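Local coordinates for SH3 domain-containing protein (PDB 4NQI) that remodels membranes in osmoregulation, phagocytosis and cytokinesis, its N-terminal inverse BAR (I-BAR) domain probably binding phosphatidylinositol lipids, at residues V29-P32 against P33-E37; E168-Q171 against L172-N175. All blocks are in the same frame, centred on the assembly; numbering follows the deposited sequence.

Contact 1: V29-P32 against P33-E37; sequences VNSP and PLFTE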
loop_
_atom_site.group_PDB
_atom_site.type_symbol
_atom_site.label_atom_id
_atom_site.label_comp_id
_atom_site.label_asym_id
_atom_site.label_seq_id
_atom_site.Cartn_x
_atom_site.Cartn_y
_atom_site.Cartn_z
ATOM N N VAL B 29 -17.264 17.228 25.093
ATOM C CA VAL B 29 -15.938 17.311 25.702
ATOM C C VAL B 29 -14.957 16.257 25.186
ATOM O O VAL B 29 -13.919 16.594 24.619
ATOM C CB VAL B 29 -16.021 17.209 27.246
ATOM C CG1 VAL B 29 -14.632 17.085 27.857
ATOM C CG2 VAL B 29 -16.755 18.410 27.823
ATOM N N ASN B 30 -15.286 14.985 25.386
ATOM C CA ASN B 30 -14.361 13.894 25.079
ATOM C C ASN B 30 -14.135 13.621 23.587
ATOM O O ASN B 30 -13.006 13.380 23.162
ATOM C CB ASN B 30 -14.798 12.605 25.786
ATOM C CG ASN B 30 -14.690 12.698 27.301
ATOM O OD1 ASN B 30 -13.821 13.390 27.834
ATOM N ND2 ASN B 30 -15.573 11.993 28.001
ATOM N N SER B 31 -15.206 13.656 22.799
ATOM C CA SER B 31 -15.143 13.260 21.387
ATOM C C SER B 31 -14.382 14.190 20.423
ATOM O O SER B 31 -13.495 13.718 19.708
ATOM C CB SER B 31 -16.540 12.931 20.835
ATOM O OG SER B 31 -17.044 11.733 21.399
ATOM N N PRO B 32 -14.725 15.496 20.385
ATOM C CA PRO B 32 -14.076 16.367 19.389
ATOM C C PRO B 32 -12.532 16.326 19.332
ATOM O O PRO B 32 -11.996 16.326 18.223
ATOM C CB PRO B 32 -14.578 17.768 19.762
ATOM C CG PRO B 32 -15.882 17.526 20.432
ATOM C CD PRO B 32 -15.715 16.239 21.190
ATOM N N PRO B 33 -11.831 16.285 20.484
ATOM C CA PRO B 33 -10.371 16.183 20.347
ATOM C C PRO B 33 -9.893 14.816 19.849
ATOM O O PRO B 33 -8.948 14.764 19.060
ATOM C CB PRO B 33 -9.864 16.429 21.774
ATOM C CG PRO B 33 -11.014 16.094 22.652
ATOM C CD PRO B 33 -12.229 16.501 21.887
ATOM N N LEU B 34 -10.528 13.737 20.305
ATOM C CA LEU B 34 -10.123 12.383 19.926
ATOM C C LEU B 34 -10.284 12.107 18.430
ATOM O O LEU B 34 -9.380 11.559 17.794
ATOM C CB LEU B 34 -10.881 11.334 20.749
ATOM C CG LEU B 34 -10.447 11.168 22.209
ATOM C CD1 LEU B 34 -11.218 10.048 22.900
ATOM C CD2 LEU B 34 -8.951 10.912 22.297
ATOM N N PHE B 35 -11.430 12.483 17.871
ATOM C CA PHE B 35 -11.674 12.307 16.442
ATOM C C PHE B 35 -10.775 13.214 15.600
ATOM O O PHE B 35 -10.440 12.879 14.459
ATOM C CB PHE B 35 -13.151 12.539 16.107
ATOM C CG PHE B 35 -14.020 11.335 16.338
ATOM C CD1 PHE B 35 -14.084 10.325 15.390
ATOM C CD2 PHE B 35 -14.774 11.209 17.498
ATOM C CE1 PHE B 35 -14.881 9.208 15.593
ATOM C CE2 PHE B 35 -15.573 10.097 17.708
ATOM C CZ PHE B 35 -15.625 9.095 16.753
ATOM N N THR B 36 -10.379 14.351 16.169
ATOM C CA THR B 36 -9.506 15.292 15.469
ATOM C C THR B 36 -8.073 14.754 15.392
ATOM O O THR B 36 -7.332 15.065 14.455
ATOM C CB THR B 36 -9.533 16.688 16.127
ATOM O OG1 THR B 36 -10.893 17.086 16.345
ATOM C CG2 THR B 36 -8.858 17.719 15.239
ATOM N N GLU B 37 -7.690 13.940 16.372
ATOM C CA GLU B 37 -6.394 13.265 16.337
ATOM C C GLU B 37 -6.346 12.253 15.196
ATOM O O GLU B 37 -5.324 12.117 14.522
ATOM C CB GLU B 37 -6.110 12.567 17.668
ATOM C CG GLU B 37 -5.825 13.514 18.820
ATOM C CD GLU B 37 -4.596 14.372 18.583
ATOM O OE1 GLU B 37 -3.503 13.808 18.370
ATOM O OE2 GLU B 37 -4.726 15.614 18.611
#
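P33 lodges as a knob among the four residues that precede it, V29 to P32, and the pair P32-P33 makes this a proline kink within helix 15-64 of the I-BAR domain. Neither proline has an N-H to give, so the usual bonds to the preceding turn are missing at both positions. At P33 the CD methylene occupies the position an amide hydrogen would take, 3.2 Å from V29 O, and P33 CG lies 3.4 Å from N30 O. The two pyrrolidine rings stand side by side and point the same way, and the join is tight, with P32 CB only 3.4 Å from P33 CD. L34 leans back along the helix as well, placing its CG 3.5 Å from N30 O, while on the second subunit R65 packs against its side chain.

F35 N donates to S31 O at 3.0 Å, almost perfectly straight (176°). The phenyl group of F35 is swung beside its own backbone N (chi1 -83°), which keeps S31 O near the plane of the ring at its edge and brings CD2 to 4.1 Å from S31 CB. Away from this turn the same ring meets F191 edge to face and K187 in a cation-pi contact, tying the kinked helix to helix 152-224; I111 of helix 72-140 and L66 of the second subunit also touch it. S31 OG turns back to bond N26 O.

T36 OG1 is modelled so close to P32 O that the details of their bond are doubtful. The same oxygen, P32 O, accepts from T36 N at 3.3 Å, the donor standing 37° out of the carbonyl plane.

Contact 2: E168-Q171 against L172-N175; sequences ESEQ and LNAN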
loop_
_atom_site.group_PDB
_atom_site.type_symbol
_atom_site.label_atom_id
_atom_site.label_comp_id
_atom_site.label_asym_id
_atom_site.label_seq_id
_atom_site.Cartn_x
_atom_site.Cartn_y
_atom_site.Cartn_z
ATOM N N GLU B 168 -45.259 13.341 32.593
ATOM C CA GLU B 168 -45.002 14.101 31.376
ATOM C C GLU B 168 -43.530 14.524 31.339
ATOM O O GLU B 168 -42.901 14.545 30.278
ATOM C CB GLU B 168 -45.925 15.323 31.354
ATOM C CG GLU B 168 -46.117 15.999 30.007
ATOM C CD GLU B 168 -46.833 17.336 30.143
ATOM O OE1 GLU B 168 -47.845 17.400 30.878
ATOM O OE2 GLU B 168 -46.378 18.326 29.532
ATOM N N SER B 169 -42.993 14.859 32.511
ATOM C CA SER B 169 -41.578 15.186 32.675
ATOM C C SER B 169 -40.710 13.950 32.504
ATOM O O SER B 169 -39.610 14.016 31.952
ATOM C CB SER B 169 -41.342 15.768 34.068
ATOM O OG SER B 169 -39.964 15.760 34.399
ATOM N N GLU B 170 -41.211 12.824 32.998
ATOM C CA GLU B 170 -40.494 11.560 32.920
ATOM C C GLU B 170 -40.363 11.111 31.475
ATOM O O GLU B 170 -39.377 10.480 31.095
ATOM C CB GLU B 170 -41.236 10.496 33.728
ATOM C CG GLU B 170 -40.345 9.630 34.601
ATOM C CD GLU B 170 -39.806 10.370 35.814
ATOM O OE1 GLU B 170 -40.036 11.594 35.932
ATOM O OE2 GLU B 170 -39.153 9.723 36.658
ATOM N N GLN B 171 -41.366 11.446 30.670
ATOM C CA GLN B 171 -41.365 11.071 29.265
ATOM C C GLN B 171 -40.457 11.982 28.453
ATOM O O GLN B 171 -40.039 11.631 27.349
ATOM C CB GLN B 171 -42.783 11.090 28.699
ATOM C CG GLN B 171 -43.273 9.718 28.284
ATOM C CD GLN B 171 -42.169 8.884 27.666
ATOM O OE1 GLN B 171 -41.744 9.132 26.536
ATOM N NE2 GLN B 171 -41.688 7.894 28.411
ATOM N N LEU B 172 -40.163 13.155 29.006
ATOM C CA LEU B 172 -39.216 14.075 28.392
ATOM C C LEU B 172 -37.789 13.578 28.593
ATOM O O LEU B 172 -36.982 13.607 27.662
ATOM C CB LEU B 172 -39.365 15.481 28.977
ATOM C CG LEU B 172 -38.308 16.504 28.549
ATOM C CD1 LEU B 172 -38.370 16.751 27.049
ATOM C CD2 LEU B 172 -38.464 17.811 29.317
ATOM N N ASN B 173 -37.482 13.123 29.808
ATOM C CA ASN B 173 -36.157 12.588 30.114
ATOM C C ASN B 173 -35.790 11.403 29.221
ATOM O O ASN B 173 -34.670 11.315 28.722
ATOM C CB ASN B 173 -36.060 12.175 31.586
ATOM C CG ASN B 173 -36.258 13.338 32.540
ATOM O OD1 ASN B 173 -36.112 14.503 32.163
ATOM N ND2 ASN B 173 -36.585 13.025 33.790
ATOM N N ALA B 174 -36.744 10.497 29.028
ATOM C CA ALA B 174 -36.532 9.305 28.208
ATOM C C ALA B 174 -36.424 9.648 26.722
ATOM O O ALA B 174 -35.630 9.042 25.997
ATOM C CB ALA B 174 -37.642 8.296 28.445
ATOM N N ASN B 175 -37.229 10.606 26.269
ATOM C CA ASN B 175 -37.147 11.087 24.890
ATOM C C ASN B 175 -35.797 11.743 24.606
ATOM O O ASN B 175 -35.207 11.543 23.546
ATOM C CB ASN B 175 -38.281 12.077 24.592
ATOM C CG ASN B 175 -39.605 11.389 24.310
ATOM O OD1 ASN B 175 -39.641 10.250 23.841
ATOM N ND2 ASN B 175 -40.704 12.087 24.581
HETATM O O HOH W 1 -37.496 16.718 33.473
#
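The side-chain amides of Q171 and N175, one turn apart, stand nearly perpendicular, their planes 83° apart. Over one face of the N175 amide sits the backbone oxygen of Q171, with N175 CG 3.1 Å from Q171 O; because the oxygen lies above the plane, the N-H groups of ND2 are poorly aimed and make no hydrogen bond to it. Q171 O is bonded instead by N175 N, which donates to it at 3.2 Å from 44° out of the carbonyl plane. Q171 OE1 approaches from the same face of the N175 amide, 3.6 Å from N175 OD1, while the other end of the Q171 amide reaches along the helix, NE2 coming within 4.1 Å of A174 CB. Over the amide of N173, S169 O lies squarely on one face, 3.5 Å from N173 CG, which is folded back beside its own backbone N (chi1 -62°). A water donates to N173 OD1 at 2.9 Å and also bonds S169 OG at 2.8 Å, bridging the two side chains.

All this happens on helix 152-224, in a part predicted to be coiled coil and belonging to the long helical bundle of the I-BAR domain. L172 and N173 turn to helix 72-140, touching D128 and R129 respectively; the buried N173 also meets V16 and I17 of helix 15-64, and A174 packs on I238 of the second subunit.

The main chain bonds unevenly here. N173 N donates to S169 O at 3.2 Å, whereas the bond from A174 N to E170 O is weak, and L172 N divides two weak bonds between E168 O and S169 O.

Overall arrangement
Contact 1 comes first along the chain, on helix 15-64, and contact 2 follows on helix 152-224; both belong to the IRSp53/MIM homology (I-BAR) domain. Their centres are 29 Å apart and their nearest atoms about 18 Å, so they do not touch. Contact 1 lies nearer the middle of the elongated chain, 15 Å from its centre, whereas contact 2 sits 36 Å out. Both touch helix 72-140, at different points, and contact 2 also meets the start of helix 15-64, the helix that carries contact 1. Each packs on the second subunit as well, so both stations along the elongated helical bundle take part in the dimer interface.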